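Local coordinates for protein cytochrome c (Pseudomonas aeruginosa, PDB 6RTE) that catalyses the dehydrogenation of dihydro-heme d1 in heme d1 biosynthesis, pairing a heme c-binding cytochrome domain with an eight-bladed beta-propeller, at residues Ser138-Leu149 against Tyr205-Val213. Residues are numbered along the deposited sequence; the frame is centred on the assembly and turned at random.
Sequences SRPRFEADPLNL and YDLYNLKVV
N209 OD1 accepts from two waters that tie it to the facing segment: water 1 also reaches R139 O, a leg short enough to be doubtful, and water 2, 2.7 Å from OD1, accepts from R141 NE in the guanidinium plane, though the R141 arm is poorly ordered. The bridge links the loop leading into strand 150-154 to the turn between strands 201-206 and 211-217, a hairpin of a neighbouring blade of the eight-bladed beta-propeller. The direct polar link is R141 N to Y208 O, 2.9 Å with an N-H...O angle of 162°, hence nearly straight. P140 lies over one face of the Y208 ring: its CG stands 3.9 Å from the ring centroid and 5° off the normal, a CH-pi contact, while P146 CB approaches Y208 CE1 at 4.0 Å. The turn is organised by D206, whose OD1 accepts from Y208 N in an Asx turn; L210 and K211 face it in a G1 beta bulge. N209 ND2 donates to D206 OD2 at 2.8 Å and to P137 O, evidence that the amide's rotation is fixed with OD1 turned to the waters. With chi1 at 46°, F142 has CG between its backbone N and carbonyl carbon, which brings the ring edge to L207 O, in the plane of the ring and 3.0 Å from CE2.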
loop_
_atom_site.group_PDB
_atom_site.type_symbol
_atom_site.label_atom_id
_atom_site.label_comp_id
_atom_site.label_asym_id
_atom_site.label_seq_id
_atom_site.Cartn_x
_atom_site.Cartn_y
_atom_site.Cartn_z
ATOM N N SER A 138 19.054 -21.620 3.856
ATOM C CA SER A 138 19.129 -20.166 3.999
ATOM C C SER A 138 20.055 -19.533 2.960
ATOM O O SER A 138 20.640 -18.475 3.196
ATOM C CB SER A 138 19.561 -19.796 5.416
ATOM O OG SER A 138 18.476 -19.966 6.325
ATOM N N ARG A 139 20.159 -20.151 1.811
ATOM C CA ARG A 139 21.020 -19.711 0.733
ATOM C C ARG A 139 20.173 -19.284 -0.460
ATOM O O ARG A 139 19.216 -19.976 -0.800
ATOM C CB ARG A 139 21.952 -20.863 0.332
ATOM C CG ARG A 139 22.574 -20.761 -1.035
ATOM C CD ARG A 139 23.364 -22.023 -1.374
ATOM N NE ARG A 139 24.341 -21.743 -2.420
ATOM C CZ ARG A 139 25.642 -21.549 -2.211
ATOM N NH1 ARG A 139 26.160 -21.635 -0.990
ATOM N NH2 ARG A 139 26.431 -21.279 -3.239
ATOM N N PRO A 140 20.481 -18.156 -1.102
ATOM C CA PRO A 140 19.790 -17.835 -2.360
ATOM C C PRO A 140 19.969 -18.955 -3.371
ATOM O O PRO A 140 21.085 -19.411 -3.630
ATOM C CB PRO A 140 20.454 -16.533 -2.817
ATOM C CG PRO A 140 20.964 -15.909 -1.552
ATOM C CD PRO A 140 21.404 -17.080 -0.699
ATOM N N ARG A 141 18.855 -19.416 -3.929
ATOM C CA ARG A 141 18.880 -20.469 -4.936
ATOM C C ARG A 141 19.268 -19.960 -6.316
ATOM O O ARG A 141 19.411 -20.764 -7.243
ATOM C CB ARG A 141 17.510 -21.144 -5.012
ATOM C CG ARG A 141 17.260 -22.171 -3.926
ATOM C CD ARG A 141 15.875 -22.763 -4.098
ATOM N NE ARG A 141 15.763 -24.124 -3.582
ATOM C CZ ARG A 141 16.238 -25.200 -4.200
ATOM N NH1 ARG A 141 16.880 -25.081 -5.356
ATOM N NH2 ARG A 141 16.075 -26.399 -3.655
ATOM N N PHE A 142 19.474 -18.659 -6.459
ATOM C CA PHE A 142 19.724 -18.014 -7.739
ATOM C C PHE A 142 21.061 -17.292 -7.666
ATOM O O PHE A 142 21.658 -17.150 -6.596
ATOM C CB PHE A 142 18.597 -17.029 -8.057
ATOM C CG PHE A 142 18.228 -16.168 -6.891
ATOM C CD1 PHE A 142 18.985 -15.057 -6.567
ATOM C CD2 PHE A 142 17.145 -16.492 -6.087
ATOM C CE1 PHE A 142 18.668 -14.278 -5.489
ATOM C CE2 PHE A 142 16.819 -15.719 -5.017
ATOM C CZ PHE A 142 17.577 -14.606 -4.704
ATOM N N GLU A 143 21.514 -16.807 -8.823
ATOM C CA GLU A 143 22.774 -16.083 -8.900
ATOM C C GLU A 143 22.598 -14.572 -8.826
ATOM O O GLU A 143 23.573 -13.865 -8.559
ATOM C CB GLU A 143 23.515 -16.472 -10.191
ATOM C CG GLU A 143 23.712 -17.988 -10.320
ATOM C CD GLU A 143 24.965 -18.392 -11.084
ATOM O OE1 GLU A 143 24.880 -18.570 -12.320
ATOM O OE2 GLU A 143 26.034 -18.557 -10.446
ATOM N N ALA A 144 21.384 -14.066 -9.016
ATOM C CA ALA A 144 21.161 -12.629 -8.972
ATOM C C ALA A 144 21.490 -12.065 -7.591
ATOM O O ALA A 144 21.421 -12.757 -6.570
ATOM C CB ALA A 144 19.708 -12.308 -9.328
ATOM N N ASP A 145 21.848 -10.796 -7.569
ATOM C CA ASP A 145 22.159 -10.110 -6.321
ATOM C C ASP A 145 20.903 -10.012 -5.460
ATOM O O ASP A 145 19.923 -9.365 -5.869
ATOM C CB ASP A 145 22.737 -8.729 -6.638
ATOM C CG ASP A 145 22.949 -7.874 -5.397
ATOM O OD1 ASP A 145 22.766 -8.373 -4.261
ATOM O OD2 ASP A 145 23.300 -6.685 -5.576
ATOM N N PRO A 146 20.869 -10.639 -4.280
ATOM C CA PRO A 146 19.642 -10.573 -3.459
ATOM C C PRO A 146 19.234 -9.158 -3.084
ATOM O O PRO A 146 18.030 -8.885 -2.898
ATOM C CB PRO A 146 20.001 -11.384 -2.205
ATOM C CG PRO A 146 21.192 -12.214 -2.592
ATOM C CD PRO A 146 21.935 -11.422 -3.629
ATOM N N LEU A 147 20.188 -8.250 -2.946
ATOM C CA LEU A 147 19.894 -6.891 -2.506
ATOM C C LEU A 147 19.489 -5.966 -3.649
ATOM O O LEU A 147 19.130 -4.809 -3.392
ATOM C CB LEU A 147 21.116 -6.308 -1.776
ATOM C CG LEU A 147 21.469 -7.039 -0.476
ATOM C CD1 LEU A 147 22.718 -6.435 0.158
ATOM C CD2 LEU A 147 20.308 -7.021 0.512
ATOM N N ASN A 148 19.526 -6.432 -4.899
ATOM C CA ASN A 148 19.056 -5.618 -6.011
ATOM C C ASN A 148 17.813 -6.200 -6.675
ATOM O O ASN A 148 17.429 -5.741 -7.754
ATOM C CB ASN A 148 20.171 -5.432 -7.044
ATOM C CG ASN A 148 20.013 -4.145 -7.829
ATOM O OD1 ASN A 148 19.260 -3.246 -7.436
ATOM N ND2 ASN A 148 20.731 -4.041 -8.939
ATOM N N LEU A 149 17.184 -7.195 -6.057
ATOM C CA LEU A 149 15.920 -7.723 -6.555
ATOM C C LEU A 149 14.811 -6.681 -6.477
ATOM O O LEU A 149 14.714 -5.921 -5.507
ATOM C CB LEU A 149 15.489 -8.944 -5.742
ATOM C CG LEU A 149 16.365 -10.195 -5.805
ATOM C CD1 LEU A 149 15.803 -11.242 -4.847
ATOM C CD2 LEU A 149 16.447 -10.726 -7.225
ATOM N N TYR A 205 6.660 -14.564 1.885
ATOM C CA TYR A 205 7.375 -15.137 0.753
ATOM C C TYR A 205 8.868 -15.082 1.024
ATOM O O TYR A 205 9.391 -14.034 1.411
ATOM C CB TYR A 205 7.039 -14.374 -0.532
ATOM C CG TYR A 205 7.568 -14.995 -1.799
ATOM C CD1 TYR A 205 6.864 -16.000 -2.442
ATOM C CD2 TYR A 205 8.755 -14.556 -2.369
ATOM C CE1 TYR A 205 7.331 -16.564 -3.619
ATOM C CE2 TYR A 205 9.233 -15.122 -3.548
ATOM C CZ TYR A 205 8.512 -16.120 -4.160
ATOM O OH TYR A 205 8.961 -16.677 -5.314
ATOM N N ASP A 206 9.547 -16.205 0.811
ATOM C CA ASP A 206 10.983 -16.331 1.026
ATOM C C ASP A 206 11.691 -16.094 -0.302
ATOM O O ASP A 206 11.651 -16.945 -1.194
ATOM C CB ASP A 206 11.314 -17.711 1.584
ATOM C CG ASP A 206 12.813 -17.927 1.775
ATOM O OD1 ASP A 206 13.606 -16.984 1.559
ATOM O OD2 ASP A 206 13.185 -19.058 2.137
ATOM N N LEU A 207 12.337 -14.931 -0.439
ATOM C CA LEU A 207 12.989 -14.604 -1.705
ATOM C C LEU A 207 14.144 -15.541 -2.003
ATOM O O LEU A 207 14.407 -15.842 -3.179
ATOM C CB LEU A 207 13.475 -13.155 -1.694
ATOM C CG LEU A 207 12.388 -12.076 -1.763
ATOM C CD1 LEU A 207 12.959 -10.713 -1.379
ATOM C CD2 LEU A 207 11.765 -12.034 -3.154
ATOM N N TYR A 208 14.851 -16.021 -0.973
ATOM C CA TYR A 208 15.992 -16.894 -1.232
ATOM C C TYR A 208 15.560 -18.221 -1.850
ATOM O O TYR A 208 16.249 -18.757 -2.726
ATOM C CB TYR A 208 16.782 -17.178 0.048
ATOM C CG TYR A 208 17.588 -16.020 0.574
ATOM C CD1 TYR A 208 17.496 -14.761 0.003
ATOM C CD2 TYR A 208 18.438 -16.192 1.660
ATOM C CE1 TYR A 208 18.212 -13.696 0.502
ATOM C CE2 TYR A 208 19.168 -15.132 2.163
ATOM C CZ TYR A 208 19.053 -13.887 1.578
ATOM O OH TYR A 208 19.771 -12.827 2.067
ATOM N N ASN A 209 14.453 -18.780 -1.394
ATOM C CA ASN A 209 13.994 -20.065 -1.917
ATOM C C ASN A 209 12.857 -19.930 -2.913
ATOM O O ASN A 209 12.407 -20.942 -3.456
ATOM C CB ASN A 209 13.580 -20.976 -0.763
ATOM C CG ASN A 209 14.789 -21.506 0.009
ATOM O OD1 ASN A 209 15.459 -22.427 -0.434
ATOM N ND2 ASN A 209 15.076 -20.895 1.152
ATOM N N LEU A 210 12.413 -18.702 -3.191
ATOM C CA LEU A 210 11.335 -18.433 -4.136
ATOM C C LEU A 210 10.113 -19.294 -3.819
ATOM O O LEU A 210 9.565 -19.993 -4.672
ATOM C CB LEU A 210 11.815 -18.631 -5.578
ATOM C CG LEU A 210 13.038 -17.763 -5.931
ATOM C CD1 LEU A 210 13.587 -18.106 -7.314
ATOM C CD2 LEU A 210 12.710 -16.267 -5.846
ATOM N N LYS A 211 9.680 -19.224 -2.562
ATOM C CA LYS A 211 8.574 -20.044 -2.081
ATOM C C LYS A 211 7.697 -19.261 -1.125
ATOM O O LYS A 211 8.193 -18.446 -0.335
ATOM C CB LYS A 211 9.095 -21.300 -1.365
ATOM C CG LYS A 211 9.598 -22.386 -2.314
ATOM C CD LYS A 211 10.258 -23.510 -1.544
ATOM C CE LYS A 211 10.770 -24.590 -2.492
ATOM N NZ LYS A 211 9.662 -25.097 -3.341
ATOM N N VAL A 212 6.385 -19.505 -1.202
ATOM C CA VAL A 212 5.472 -19.054 -0.169
ATOM C C VAL A 212 5.750 -19.844 1.102
ATOM O O VAL A 212 5.744 -21.079 1.094
ATOM C CB VAL A 212 4.008 -19.226 -0.619
ATOM C CG1 VAL A 212 3.063 -18.852 0.494
ATOM C CG2 VAL A 212 3.715 -18.400 -1.872
ATOM N N VAL A 213 5.991 -19.130 2.197
ATOM C CA VAL A 213 6.268 -19.749 3.495
ATOM C C VAL A 213 4.974 -19.994 4.264
ATOM O O VAL A 213 4.737 -21.092 4.785
ATOM C CB VAL A 213 7.221 -18.843 4.306
ATOM C CG1 VAL A 213 7.320 -19.314 5.763
ATOM C CG2 VAL A 213 8.598 -18.789 3.643
HETATM O O HOH W 1 18.115 -22.138 -0.202
HETATM O O HOH W 2 13.978 -24.302 -1.593
#